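Local coordinates for protein CalS11 (PDB 3TOS) that is a methyltransferase of calicheamicin biosynthesis that binds S-adenosyl-L-homocysteine, the spent form of the methyl donor, and probably methylates an oxygen atom of its substrate, at residues G165-R168 with E169-R173; F106-T110 with G111-V115; F188-L192 with Y193-K197; K222-G225 with E226-M230. All blocks are in the same frame, centred on the assembly; numbering follows the deposited sequence. Where two conformers were deposited one is given.

Contact 1 (G165-R168 with E169-R173); sequences GDVR and ETVPR. With SAH (S-adenosyl-L-homocysteine), chain O.
Asp-166 and Glu-169 meet at the start of helix 167-177, where Asp-166 is the N-cap. CB of Asp-166 lies 3.7 Å from Glu-169 OE1, and the two carboxylate planes stand 70° apart. With CG anti to the backbone N (chi1 -173°), OD1 lies within bonding distance of both Arg-168 N and SAH N6. It takes the capping bond from Arg-168 N at 3.0 Å, a further bond from Arg-168 NE on its syn side, and the N6 amino group of SAH at 3.0 Å in an almost straight bond (169°). OD2 offers its syn lone pair to Arg-168 NH2 at 2.8 Å, so the guanidinium grips the carboxylate side-on; in one conformer, Asp-114 also pairs with that NH2. The carbonyl O of Asp-166 receives both Glu-169 N and Thr-170 N, at 2.9 and 3.0 Å. Val-167 N donates to SAH N1 at 3.0 Å. Adenine is thus read by one acceptor and one donor, and the arginine and helix start would probably keep Asp-166 ionised.

Contact 2 (F106-T110 with G111-V115); sequences FDTFT and GFPDV. With SAH (S-adenosyl-L-homocysteine), chain O.
The loop leaving the C-terminal end of strand 103-107, part of the cofactor site of this Rossmann-like methyltransferase, folds back where Thr-108 bonds to Gly-111. Thr-108 holds OG1 between its backbone N and carbonyl carbon (chi1 55°). From there the hydroxyl donates to Gly-111 O at 2.9 Å, tilted from the carbonyl plane, while accepting from Thr-110 N at 3.0 Å in an ST turn. A threonine suits the position because its methyl is used as well: CG2 rests 3.6 Å from C2 of SAH, on the same face of the adenine as CG of Pro-113. Gly-111 has a positive phi with an extended psi, a conformation in which a CB would jam against the preceding carbonyl. Its N-H reaches a water at 3.0 Å that also donates to Asp-107 OD1. Phe-112 turns the edge of its ring to the adenine, with CD1 3.5 Å from SAH C8. One residue upstream of the threonine, Asp-107 takes both ribose hydroxyls, O2' on OD1 at 2.8 Å and O3' on OD2 at 2.7 Å. OD1 also accepts from Phe-109 N, closing an Asx turn, and Val-78 N and Arg-79 N hold OD2. An acidic residue at the end of the second strand, gripping the ribose diol, is a hallmark of Rossmann-like SAM-dependent methyltransferases.

Contact 3 (F188-L192 with Y193-K197); sequences FDLDL and YEPTK. With SAH (S-adenosyl-L-homocysteine), chain O.
Thr-196 grips Leu-192 where the loop after strand 183-188 enters helix 193-203, and this is the tight side of the contact. Its OG1 stands beside the backbone N, anti to the carbonyl carbon (chi1 -59°), a rotamer that turns the hydroxyl back to the carbonyl one turn earlier, where it donates to Leu-192 O at 2.7 Å; the backbone N of Thr-196 adds only a weak bond to the same oxygen. The hydroxyl also accepts from a water at 2.8 Å, which in turn takes the N-H of Leu-190. Around these polar groups the packing is apolar. Leu-190 divides its two methyls: CD1 lies 3.9 Å from Pro-195 CB, while CD2 presses on the adenine, 3.5 Å from SAH C4. CB of Leu-192 meets Pro-195 CG at 3.8 Å, and CD2 of Phe-188 touches the methyl CG2 of Thr-196. Proline fits here because the first turn of a helix asks no N-H of it. The turn begins the helix of the beta-alpha-beta crossover from strand 183-188 to the parallel strand 211-215 in the Rossmann-like fold, and its loop meets the cofactor: Asp-189 OD2 accepts from the amino N of SAH at 2.7 Å. Facing the other way, the side is looser and partly open to solvent. Glu-194 points its carboxylate off the contact to Asn-116, and Lys-197 points away, toward Glu-201.

Contact 4 (K222-G225 with E226-M230); sequences KWPG and ENIAM. With GLU (glutamic acid), chain P.
CG1 of Ile-228 is anti to the carbonyl carbon, and chi1 -66° with an extended chi2 (157°) carries CD1 to within 4.0 Å of Pro-224 CB in the first turn of helix 225-233, the helix following strand 211-215 of the Rossmann-like fold. The turn is closed by Ile-228 N to Pro-224 O at 3.0 Å, almost straight (170°), and by Ala-229 N to Gly-225 O at 2.9 Å. Proline and glycine suit this entry: one stiffens the approach, the other packs its CA closely against Tyr-193 CB. Two waters link Trp-223 O to the first N-H groups, one to Asn-227 N at 2.8 Å, the other to Glu-226 N. From the helix, Asn-227 OD1 accepts from Arg-231 NE, its ND2 donates to Thr-181 O of a neighbouring subunit, and Glu-226 OE1 accepts from Glu-217 N. Lys-222 lays its CG over one face of the Trp-223 indole and gives the bound glutamate a weak bond, whereas Trp-223 NE1, at the ring edge, donates in plane to glutamate OE2 at 2.9 Å.

Contacts 1, 2 and 3 surround one SAH molecule, their centres 10 to 12 Å apart, each at the C-terminal end of a parallel strand. Contact 2 covers one adenine face, and Leu-190 of contact 3 the other, with Val-167 of contact 1 on that same side. Contacts 1 and 2 are joined by a probable hydrogen bond from Gly-165 N to Asp-107 O, 2.9 Å, and contacts 1 and 3 by the salt bridge of Arg-168 NH1 with Glu-194 OE1, 3.1 Å. Contact 4 has its centre about 7 Å from that of contact 3 and serves the glutamate, while Asp-189 of contact 3 lines both pockets. Phe-112 CE2 touches Trp-223 CH2 at 3.6 Å, bringing the two ligand pockets side by side.

Contact 1 (G165-R168 with E169-R173)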
loop_
_atom_site.group_PDB
_atom_site.type_symbol
_atom_site.label_atom_id
_atom_site.label_comp_id
_atom_site.label_asym_id
_atom_site.label_seq_id
_atom_site.Cartn_x
_atom_site.Cartn_y
_atom_site.Cartn_z
ATOM N N GLY B 165 -13.635 46.252 -3.194
ATOM C CA GLY B 165 -12.968 47.176 -2.288
ATOM C C GLY B 165 -11.645 46.632 -1.774
ATOM O O GLY B 165 -11.147 45.594 -2.239
ATOM N N ASP B 166 -11.044 47.354 -0.815
ATOM C CA ASP B 166 -9.751 46.948 -0.255
ATOM C C ASP B 166 -9.952 45.819 0.725
ATOM O O ASP B 166 -10.740 45.960 1.667
ATOM C CB ASP B 166 -9.188 48.175 0.438
ATOM C CG ASP B 166 -7.805 47.984 0.925
ATOM O OD1 ASP B 166 -7.370 46.862 1.229
ATOM O OD2 ASP B 166 -7.082 48.984 0.946
ATOM N N VAL B 167 -9.276 44.686 0.498
ATOM C CA VAL B 167 -9.414 43.473 1.363
ATOM C C VAL B 167 -9.156 43.743 2.816
ATOM O O VAL B 167 -9.681 43.014 3.686
ATOM C CB VAL B 167 -8.568 42.251 0.901
ATOM C CG1 VAL B 167 -9.082 41.696 -0.471
ATOM C CG2 VAL B 167 -7.082 42.579 0.863
ATOM N N ARG B 168 -8.359 44.748 3.133
ATOM C CA ARG B 168 -8.122 45.089 4.550
ATOM C C ARG B 168 -9.424 45.400 5.279
ATOM O O ARG B 168 -9.566 45.137 6.493
ATOM C CB ARG B 168 -7.135 46.251 4.687
ATOM C CG ARG B 168 -5.747 45.831 4.230
ATOM C CD ARG B 168 -4.760 46.977 4.177
ATOM N NE ARG B 168 -4.952 47.704 2.945
ATOM C CZ ARG B 168 -4.029 48.461 2.367
ATOM N NH1 ARG B 168 -2.806 48.584 2.887
ATOM N NH2 ARG B 168 -4.333 49.075 1.259
ATOM N N GLU B 169 -10.386 45.931 4.524
ATOM C CA GLU B 169 -11.736 46.229 5.086
ATOM C C GLU B 169 -12.767 45.163 4.732
ATOM O O GLU B 169 -13.623 44.763 5.568
ATOM C CB GLU B 169 -12.200 47.613 4.609
ATOM C CG GLU B 169 -11.527 48.777 5.332
ATOM C CD GLU B 169 -9.986 48.969 5.097
ATOM O OE1 GLU B 169 -9.517 49.240 3.954
ATOM O OE2 GLU B 169 -9.239 48.916 6.106
ATOM N N THR B 170 -12.745 44.731 3.460
ATOM C CA THR B 170 -13.868 43.937 2.957
ATOM C C THR B 170 -13.789 42.488 3.427
ATOM O O THR B 170 -14.813 41.842 3.513
ATOM C CB THR B 170 -13.921 43.941 1.432
ATOM O OG1 THR B 170 -12.723 43.353 0.932
ATOM C CG2 THR B 170 -14.053 45.357 0.873
ATOM N N VAL B 171 -12.581 41.943 3.705
ATOM C CA VAL B 171 -12.497 40.540 4.155
ATOM C C VAL B 171 -12.988 40.388 5.593
ATOM O O VAL B 171 -13.850 39.582 5.863
ATOM C CB VAL B 171 -11.087 39.881 3.896
ATOM C CG1 VAL B 171 -10.990 38.484 4.601
ATOM C CG2 VAL B 171 -10.903 39.716 2.365
ATOM N N PRO B 172 -12.519 41.260 6.534
ATOM C CA PRO B 172 -13.121 41.224 7.892
ATOM C C PRO B 172 -14.642 41.469 7.874
ATOM O O PRO B 172 -15.358 40.818 8.631
ATOM C CB PRO B 172 -12.389 42.381 8.596
ATOM C CG PRO B 172 -10.982 42.309 7.943
ATOM C CD PRO B 172 -11.325 42.121 6.486
ATOM N N ARG B 173 -15.121 42.373 7.018
ATOM C CA ARG B 173 -16.548 42.671 6.940
ATOM C C ARG B 173 -17.334 41.457 6.445
ATOM O O ARG B 173 -18.377 41.097 7.029
ATOM C CB ARG B 173 -16.775 43.910 6.040
ATOM C CG ARG B 173 -18.270 44.257 5.807
ATOM C CD ARG B 173 -18.437 45.492 4.869
ATOM N NE ARG B 173 -17.701 46.635 5.412
ATOM C CZ ARG B 173 -16.656 47.270 4.847
ATOM N NH1 ARG B 173 -16.085 48.261 5.523
ATOM N NH2 ARG B 173 -16.170 46.940 3.634
HETATM N N SAH O . -6.060 36.082 -9.976
HETATM C CA SAH O . -5.902 36.954 -11.185
HETATM C CB SAH O . -4.727 37.911 -11.079
HETATM C CG SAH O . -4.919 38.949 -9.953
HETATM S SD SAH O . -3.799 40.311 -10.198
HETATM C C SAH O . -5.676 36.013 -12.367
HETATM O O SAH O . -5.550 36.481 -13.540
HETATM O OXT SAH O . -5.729 34.784 -12.226
HETATM C "C5'" SAH O . -3.678 41.036 -8.554
HETATM C "C4'" SAH O . -5.024 41.632 -8.018
HETATM O "O4'" SAH O . -4.875 41.907 -6.618
HETATM C "C3'" SAH O . -5.296 42.981 -8.700
HETATM O "O3'" SAH O . -6.528 42.918 -9.461
HETATM C "C2'" SAH O . -5.338 43.948 -7.529
HETATM O "O2'" SAH O . -6.298 45.018 -7.654
HETATM C "C1'" SAH O . -5.685 43.013 -6.346
HETATM N N9 SAH O . -5.278 43.588 -5.041
HETATM C C8 SAH O . -4.020 43.861 -4.602
HETATM N N7 SAH O . -4.154 44.440 -3.382
HETATM C C5 SAH O . -5.460 44.549 -3.059
HETATM C C6 SAH O . -6.205 45.069 -1.906
HETATM N N6 SAH O . -5.548 45.662 -0.883
HETATM N N1 SAH O . -7.556 44.959 -1.960
HETATM C C2 SAH O . -8.201 44.372 -3.013
HETATM N N3 SAH O . -7.588 43.936 -4.136
HETATM C C4 SAH O . -6.208 43.964 -4.137
HETATM O O HOH W 1 -12.615 43.280 -1.799
#

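Contact 2 (F106-T110 with G111-V115)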
loop_
_atom_site.group_PDB
_atom_site.type_symbol
_atom_site.label_atom_id
_atom_site.label_comp_id
_atom_site.label_asym_id
_atom_site.label_seq_id
_atom_site.Cartn_x
_atom_site.Cartn_y
_atom_site.Cartn_z
ATOM N N PHE B 106 -12.496 38.646 -4.106
ATOM C CA PHE B 106 -12.281 39.985 -3.540
ATOM C C PHE B 106 -11.279 40.745 -4.388
ATOM O O PHE B 106 -10.183 40.232 -4.695
ATOM C CB PHE B 106 -11.687 39.925 -2.094
ATOM C CG PHE B 106 -12.542 39.224 -1.088
ATOM C CD1 PHE B 106 -12.532 37.825 -0.982
ATOM C CD2 PHE B 106 -13.324 39.961 -0.177
ATOM C CE1 PHE B 106 -13.334 37.171 0.011
ATOM C CE2 PHE B 106 -14.130 39.299 0.780
ATOM C CZ PHE B 106 -14.137 37.924 0.867
ATOM N N ASP B 107 -11.594 41.990 -4.731
ATOM C CA ASP B 107 -10.630 42.842 -5.422
ATOM C C ASP B 107 -11.128 44.274 -5.296
ATOM O O ASP B 107 -12.333 44.496 -5.087
ATOM C CB ASP B 107 -10.566 42.450 -6.937
ATOM C CG ASP B 107 -9.263 42.802 -7.583
ATOM O OD1 ASP B 107 -8.862 44.004 -7.602
ATOM O OD2 ASP B 107 -8.620 41.888 -8.103
ATOM N N THR B 108 -10.262 45.259 -5.473
ATOM C CA THR B 108 -10.712 46.630 -5.672
ATOM C C THR B 108 -11.375 46.762 -7.042
ATOM O O THR B 108 -12.289 47.590 -7.225
ATOM C CB THR B 108 -9.531 47.611 -5.694
ATOM O OG1 THR B 108 -8.624 47.164 -6.695
ATOM C CG2 THR B 108 -8.791 47.678 -4.333
ATOM N N PHE B 109 -10.918 45.923 -7.988
ATOM C CA PHE B 109 -11.217 46.039 -9.432
ATOM C C PHE B 109 -10.704 47.326 -10.016
ATOM O O PHE B 109 -10.987 47.628 -11.163
ATOM C CB PHE B 109 -12.693 45.742 -9.749
ATOM C CG PHE B 109 -13.097 44.349 -9.376
ATOM C CD1 PHE B 109 -12.775 43.281 -10.236
ATOM C CD2 PHE B 109 -13.766 44.090 -8.153
ATOM C CE1 PHE B 109 -13.157 41.974 -9.903
ATOM C CE2 PHE B 109 -14.160 42.800 -7.812
ATOM C CZ PHE B 109 -13.822 41.732 -8.668
ATOM N N THR B 110 -9.883 48.046 -9.249
ATOM C CA THR B 110 -9.236 49.271 -9.755
ATOM C C THR B 110 -7.730 49.176 -9.581
ATOM O O THR B 110 -7.000 50.189 -9.581
ATOM C CB THR B 110 -9.764 50.530 -9.019
ATOM O OG1 THR B 110 -9.550 50.379 -7.616
ATOM C CG2 THR B 110 -11.253 50.686 -9.233
ATOM N N GLY B 111 -7.235 47.961 -9.437
ATOM C CA GLY B 111 -5.788 47.814 -9.336
ATOM C C GLY B 111 -5.248 47.974 -7.939
ATOM O O GLY B 111 -5.994 48.239 -6.992
ATOM N N PHE B 112 -3.940 47.856 -7.787
ATOM C CA PHE B 112 -3.376 48.015 -6.444
ATOM C C PHE B 112 -3.800 49.337 -5.800
ATOM O O PHE B 112 -3.674 50.394 -6.423
ATOM C CB PHE B 112 -1.824 48.050 -6.515
ATOM C CG PHE B 112 -1.171 46.784 -6.963
ATOM C CD1 PHE B 112 -1.667 45.530 -6.653
ATOM C CD2 PHE B 112 0.049 46.868 -7.643
ATOM C CE1 PHE B 112 -1.024 44.372 -7.079
ATOM C CE2 PHE B 112 0.722 45.698 -8.055
ATOM C CZ PHE B 112 0.183 44.452 -7.766
ATOM N N PRO B 113 -4.295 49.332 -4.545
ATOM C CA PRO B 113 -4.747 50.621 -3.973
ATOM C C PRO B 113 -3.637 51.461 -3.325
ATOM O O PRO B 113 -3.787 52.685 -3.170
ATOM C CB PRO B 113 -5.744 50.190 -2.889
ATOM C CG PRO B 113 -5.171 48.857 -2.427
ATOM C CD PRO B 113 -4.642 48.180 -3.677
ATOM N N ASP B 114 -2.557 50.782 -2.920
ATOM C CA ASP B 114 -1.339 51.419 -2.411
ATOM C C ASP B 114 -0.282 50.354 -2.500
ATOM O O ASP B 114 -0.629 49.161 -2.694
ATOM C CB ASP B 114 -1.510 51.850 -0.951
ATOM C CG ASP B 114 -2.179 50.801 -0.105
ATOM O OD1 ASP B 114 -1.739 49.633 -0.016
ATOM O OD2 ASP B 114 -3.211 51.131 0.446
ATOM N N VAL B 115 0.990 50.733 -2.406
ATOM C CA VAL B 115 1.959 49.679 -2.137
ATOM C C VAL B 115 2.907 50.030 -0.993
ATOM O O VAL B 115 3.040 51.191 -0.611
ATOM C CB VAL B 115 2.782 49.304 -3.422
ATOM C CG1 VAL B 115 1.855 49.016 -4.610
ATOM C CG2 VAL B 115 3.769 50.411 -3.808
HETATM N N SAH O . -6.060 36.082 -9.976
HETATM C CA SAH O . -5.902 36.954 -11.185
HETATM C CB SAH O . -4.727 37.911 -11.079
HETATM C CG SAH O . -4.919 38.949 -9.953
HETATM S SD SAH O . -3.799 40.311 -10.198
HETATM C C SAH O . -5.676 36.013 -12.367
HETATM O O SAH O . -5.550 36.481 -13.540
HETATM O OXT SAH O . -5.729 34.784 -12.226
HETATM C "C5'" SAH O . -3.678 41.036 -8.554
HETATM C "C4'" SAH O . -5.024 41.632 -8.018
HETATM O "O4'" SAH O . -4.875 41.907 -6.618
HETATM C "C3'" SAH O . -5.296 42.981 -8.700
HETATM O "O3'" SAH O . -6.528 42.918 -9.461
HETATM C "C2'" SAH O . -5.338 43.948 -7.529
HETATM O "O2'" SAH O . -6.298 45.018 -7.654
HETATM C "C1'" SAH O . -5.685 43.013 -6.346
HETATM N N9 SAH O . -5.278 43.588 -5.041
HETATM C C8 SAH O . -4.020 43.861 -4.602
HETATM N N7 SAH O . -4.154 44.440 -3.382
HETATM C C5 SAH O . -5.460 44.549 -3.059
HETATM C C6 SAH O . -6.205 45.069 -1.906
HETATM N N6 SAH O . -5.548 45.662 -0.883
HETATM N N1 SAH O . -7.556 44.959 -1.960
HETATM C C2 SAH O . -8.201 44.372 -3.013
HETATM N N3 SAH O . -7.588 43.936 -4.136
HETATM C C4 SAH O . -6.208 43.964 -4.137
HETATM O O HOH W 2 -8.137 45.299 -10.488
HETATM O O HOH W 3 -7.160 50.872 -6.254
#

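Contact 3 (F188-L192 with Y193-K197)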
loop_
_atom_site.group_PDB
_atom_site.type_symbol
_atom_site.label_atom_id
_atom_site.label_comp_id
_atom_site.label_asym_id
_atom_site.label_seq_id
_atom_site.Cartn_x
_atom_site.Cartn_y
_atom_site.Cartn_z
ATOM N N PHE B 188 -4.461 33.112 -2.432
ATOM C CA PHE B 188 -3.871 34.446 -2.337
ATOM C C PHE B 188 -3.189 34.858 -3.622
ATOM O O PHE B 188 -2.157 34.282 -4.015
ATOM C CB PHE B 188 -2.821 34.437 -1.203
ATOM C CG PHE B 188 -3.450 34.493 0.153
ATOM C CD1 PHE B 188 -3.959 33.329 0.766
ATOM C CD2 PHE B 188 -3.516 35.689 0.820
ATOM C CE1 PHE B 188 -4.568 33.384 2.044
ATOM C CE2 PHE B 188 -4.090 35.767 2.075
ATOM C CZ PHE B 188 -4.620 34.587 2.729
ATOM N N ASP B 189 -3.711 35.893 -4.234
ATOM C CA ASP B 189 -3.125 36.437 -5.458
ATOM C C ASP B 189 -3.185 37.962 -5.468
ATOM O O ASP B 189 -3.520 38.605 -6.490
ATOM C CB ASP B 189 -3.836 35.888 -6.708
ATOM C CG ASP B 189 -3.000 36.031 -7.967
ATOM O OD1 ASP B 189 -1.855 36.493 -7.871
ATOM O OD2 ASP B 189 -3.508 35.668 -9.059
ATOM N N LEU B 190 -2.810 38.562 -4.334
ATOM C CA LEU B 190 -2.815 40.029 -4.218
ATOM C C LEU B 190 -1.471 40.627 -4.504
ATOM O O LEU B 190 -1.390 41.864 -4.682
ATOM C CB LEU B 190 -3.178 40.448 -2.772
ATOM C CG LEU B 190 -4.504 39.932 -2.204
ATOM C CD1 LEU B 190 -4.399 39.936 -0.667
ATOM C CD2 LEU B 190 -5.610 40.905 -2.637
ATOM N N ASP B 191 -0.417 39.797 -4.494
ATOM C CA ASP B 191 0.999 40.246 -4.721
ATOM C C ASP B 191 1.646 41.004 -3.571
ATOM O O ASP B 191 2.817 40.817 -3.304
ATOM C CB ASP B 191 1.166 41.047 -6.036
ATOM C CG ASP B 191 0.764 40.228 -7.243
ATOM O OD1 ASP B 191 1.227 39.059 -7.342
ATOM O OD2 ASP B 191 -0.049 40.711 -8.085
ATOM N N LEU B 192 0.874 41.881 -2.907
ATOM C CA LEU B 192 1.425 42.903 -2.006
ATOM C C LEU B 192 1.434 42.416 -0.573
ATOM O O LEU B 192 0.500 41.705 -0.114
ATOM C CB LEU B 192 0.555 44.159 -2.068
ATOM C CG LEU B 192 0.426 44.696 -3.495
ATOM C CD1 LEU B 192 -0.541 45.909 -3.421
ATOM C CD2 LEU B 192 1.838 45.168 -3.977
ATOM N N TYR B 193 2.451 42.890 0.163
ATOM C CA TYR B 193 2.646 42.524 1.565
ATOM C C TYR B 193 1.480 42.872 2.494
ATOM O O TYR B 193 0.955 41.976 3.175
ATOM C CB TYR B 193 3.920 43.234 2.044
ATOM C CG TYR B 193 4.053 43.315 3.546
ATOM C CD1 TYR B 193 4.162 42.151 4.306
ATOM C CD2 TYR B 193 4.131 44.548 4.180
ATOM C CE1 TYR B 193 4.262 42.194 5.668
ATOM C CE2 TYR B 193 4.195 44.620 5.590
ATOM C CZ TYR B 193 4.267 43.423 6.320
ATOM O OH TYR B 193 4.398 43.429 7.701
ATOM N N GLU B 194 1.074 44.131 2.538
ATOM C CA GLU B 194 0.092 44.561 3.595
ATOM C C GLU B 194 -1.267 43.840 3.504
ATOM O O GLU B 194 -1.753 43.340 4.519
ATOM C CB GLU B 194 -0.097 46.089 3.584
ATOM C CG GLU B 194 1.158 46.797 4.040
ATOM C CD GLU B 194 0.935 48.272 4.265
ATOM O OE1 GLU B 194 -0.235 48.680 4.559
ATOM O OE2 GLU B 194 1.902 49.040 4.254
ATOM N N PRO B 195 -1.886 43.804 2.324
ATOM C CA PRO B 195 -3.182 43.141 2.297
ATOM C C PRO B 195 -3.046 41.639 2.497
ATOM O O PRO B 195 -3.947 41.025 3.074
ATOM C CB PRO B 195 -3.685 43.462 0.874
ATOM C CG PRO B 195 -2.498 43.807 0.091
ATOM C CD PRO B 195 -1.595 44.528 1.061
ATOM N N THR B 196 -1.955 41.041 2.016
ATOM C CA THR B 196 -1.742 39.615 2.288
ATOM C C THR B 196 -1.726 39.330 3.790
ATOM O O THR B 196 -2.344 38.358 4.231
ATOM C CB THR B 196 -0.475 39.084 1.597
ATOM O OG1 THR B 196 -0.609 39.300 0.171
ATOM C CG2 THR B 196 -0.244 37.584 1.896
ATOM N N LYS B 197 -0.918 40.072 4.508
ATOM C CA LYS B 197 -0.814 39.928 5.953
ATOM C C LYS B 197 -2.159 40.096 6.645
ATOM O O LYS B 197 -2.520 39.263 7.485
ATOM C CB LYS B 197 0.184 40.975 6.513
ATOM C CG LYS B 197 0.407 40.828 8.062
ATOM C CD LYS B 197 1.465 41.845 8.507
ATOM C CE LYS B 197 1.878 41.651 9.975
ATOM N NZ LYS B 197 0.808 42.143 10.833
HETATM N N SAH O . -6.060 36.082 -9.976
HETATM C CA SAH O . -5.902 36.954 -11.185
HETATM C CB SAH O . -4.727 37.911 -11.079
HETATM C CG SAH O . -4.919 38.949 -9.953
HETATM S SD SAH O . -3.799 40.311 -10.198
HETATM C C SAH O . -5.676 36.013 -12.367
HETATM O O SAH O . -5.550 36.481 -13.540
HETATM O OXT SAH O . -5.729 34.784 -12.226
HETATM C "C5'" SAH O . -3.678 41.036 -8.554
HETATM C "C4'" SAH O . -5.024 41.632 -8.018
HETATM O "O4'" SAH O . -4.875 41.907 -6.618
HETATM C "C3'" SAH O . -5.296 42.981 -8.700
HETATM O "O3'" SAH O . -6.528 42.918 -9.461
HETATM C "C2'" SAH O . -5.338 43.948 -7.529
HETATM O "O2'" SAH O . -6.298 45.018 -7.654
HETATM C "C1'" SAH O . -5.685 43.013 -6.346
HETATM N N9 SAH O . -5.278 43.588 -5.041
HETATM C C8 SAH O . -4.020 43.861 -4.602
HETATM N N7 SAH O . -4.154 44.440 -3.382
HETATM C C5 SAH O . -5.460 44.549 -3.059
HETATM C C6 SAH O . -6.205 45.069 -1.906
HETATM N N6 SAH O . -5.548 45.662 -0.883
HETATM N N1 SAH O . -7.556 44.959 -1.960
HETATM C C2 SAH O . -8.201 44.372 -3.013
HETATM N N3 SAH O . -7.588 43.936 -4.136
HETATM C C4 SAH O . -6.208 43.964 -4.137
HETATM O O HOH W 4 -1.581 37.534 -1.799
#

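Contact 4 (K222-G225 with E226-M230)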
loop_
_atom_site.group_PDB
_atom_site.type_symbol
_atom_site.label_atom_id
_atom_site.label_comp_id
_atom_site.label_asym_id
_atom_site.label_seq_id
_atom_site.Cartn_x
_atom_site.Cartn_y
_atom_site.Cartn_z
ATOM N N LYS B 222 10.191 39.198 -7.667
ATOM C CA LYS B 222 9.508 40.425 -8.034
ATOM C C LYS B 222 8.453 40.831 -6.972
ATOM O O LYS B 222 8.110 42.000 -6.857
ATOM C CB LYS B 222 8.821 40.234 -9.387
ATOM C CG LYS B 222 8.240 41.511 -9.935
ATOM C CD LYS B 222 7.488 41.134 -11.235
ATOM C CE LYS B 222 7.568 42.156 -12.235
ATOM N NZ LYS B 222 6.864 41.653 -13.470
ATOM N N TRP B 223 7.962 39.843 -6.192
ATOM C CA TRP B 223 6.827 40.102 -5.284
ATOM C C TRP B 223 7.063 39.399 -3.968
ATOM O O TRP B 223 6.448 38.354 -3.675
ATOM C CB TRP B 223 5.493 39.567 -5.876
ATOM C CG TRP B 223 5.103 40.160 -7.208
ATOM C CD1 TRP B 223 5.036 39.500 -8.400
ATOM C CD2 TRP B 223 4.684 41.505 -7.460
ATOM N NE1 TRP B 223 4.594 40.356 -9.390
ATOM C CE2 TRP B 223 4.382 41.596 -8.840
ATOM C CE3 TRP B 223 4.539 42.646 -6.654
ATOM C CZ2 TRP B 223 3.925 42.759 -9.430
ATOM C CZ3 TRP B 223 4.072 43.817 -7.259
ATOM C CH2 TRP B 223 3.798 43.863 -8.639
ATOM N N PRO B 224 7.965 39.951 -3.160
ATOM C CA PRO B 224 8.327 39.290 -1.904
ATOM C C PRO B 224 7.248 39.481 -0.806
ATOM O O PRO B 224 7.452 38.950 0.293
ATOM C CB PRO B 224 9.649 39.990 -1.535
ATOM C CG PRO B 224 9.448 41.420 -2.029
ATOM C CD PRO B 224 8.673 41.232 -3.365
ATOM N N GLY B 225 6.140 40.192 -1.091
ATOM C CA GLY B 225 5.200 40.534 -0.019
ATOM C C GLY B 225 4.504 39.343 0.642
ATOM O O GLY B 225 4.277 39.352 1.849
ATOM N N GLU B 226 4.125 38.332 -0.155
ATOM C CA GLU B 226 3.483 37.125 0.433
ATOM C C GLU B 226 4.421 36.405 1.398
ATOM O O GLU B 226 3.992 35.939 2.469
ATOM C CB GLU B 226 2.978 36.210 -0.679
ATOM C CG GLU B 226 1.716 36.793 -1.330
ATOM C CD GLU B 226 1.400 36.174 -2.655
ATOM O OE1 GLU B 226 2.009 35.135 -3.007
ATOM O OE2 GLU B 226 0.576 36.768 -3.381
ATOM N N ASN B 227 5.703 36.312 1.027
ATOM C CA ASN B 227 6.681 35.654 1.872
ATOM C C ASN B 227 6.893 36.470 3.165
ATOM O O ASN B 227 6.851 35.916 4.280
ATOM C CB ASN B 227 8.014 35.488 1.086
ATOM C CG ASN B 227 9.062 34.709 1.849
ATOM O OD1 ASN B 227 9.318 34.982 3.021
ATOM N ND2 ASN B 227 9.637 33.688 1.204
ATOM N N ILE B 228 7.083 37.768 3.021
ATOM C CA ILE B 228 7.286 38.612 4.189
ATOM C C ILE B 228 6.063 38.530 5.117
ATOM O O ILE B 228 6.221 38.423 6.352
ATOM C CB ILE B 228 7.536 40.083 3.798
ATOM C CG1 ILE B 228 8.876 40.227 3.033
ATOM C CG2 ILE B 228 7.639 40.957 5.059
ATOM C CD1 ILE B 228 8.914 41.492 2.149
ATOM N N ALA B 229 4.867 38.500 4.526
ATOM C CA ALA B 229 3.637 38.361 5.283
ATOM C C ALA B 229 3.598 37.009 6.041
ATOM O O ALA B 229 3.286 36.958 7.261
ATOM C CB ALA B 229 2.416 38.505 4.394
HETATM N N MSE B 230 3.887 35.915 5.335
HETATM C CA MSE B 230 3.854 34.611 5.965
HETATM C C MSE B 230 4.891 34.518 7.076
HETATM O O MSE B 230 4.628 33.935 8.135
HETATM C CB MSE B 230 4.092 33.481 4.951
HETATM C CG MSE B 230 4.168 32.110 5.645
HETATM SE SE MSE B 230 3.533 30.587 4.581
HETATM C CE MSE B 230 1.640 30.662 5.063
HETATM N N GLU P . 0.614 36.580 -10.474
HETATM C CA GLU P . 0.259 36.954 -11.891
HETATM C C GLU P . 0.738 35.847 -12.833
HETATM O O GLU P . 1.307 34.841 -12.370
HETATM C CB GLU P . 0.908 38.312 -12.302
HETATM C CG GLU P . 2.456 38.276 -12.253
HETATM C CD GLU P . 3.115 39.626 -12.573
HETATM O OE1 GLU P . 2.483 40.489 -13.235
HETATM O OE2 GLU P . 4.304 39.775 -12.254
HETATM O OXT GLU P . 0.611 35.920 -14.069
HETATM O O HOH W 5 6.379 36.640 -1.625
HETATM O O HOH W 6 3.779 38.221 -3.083
#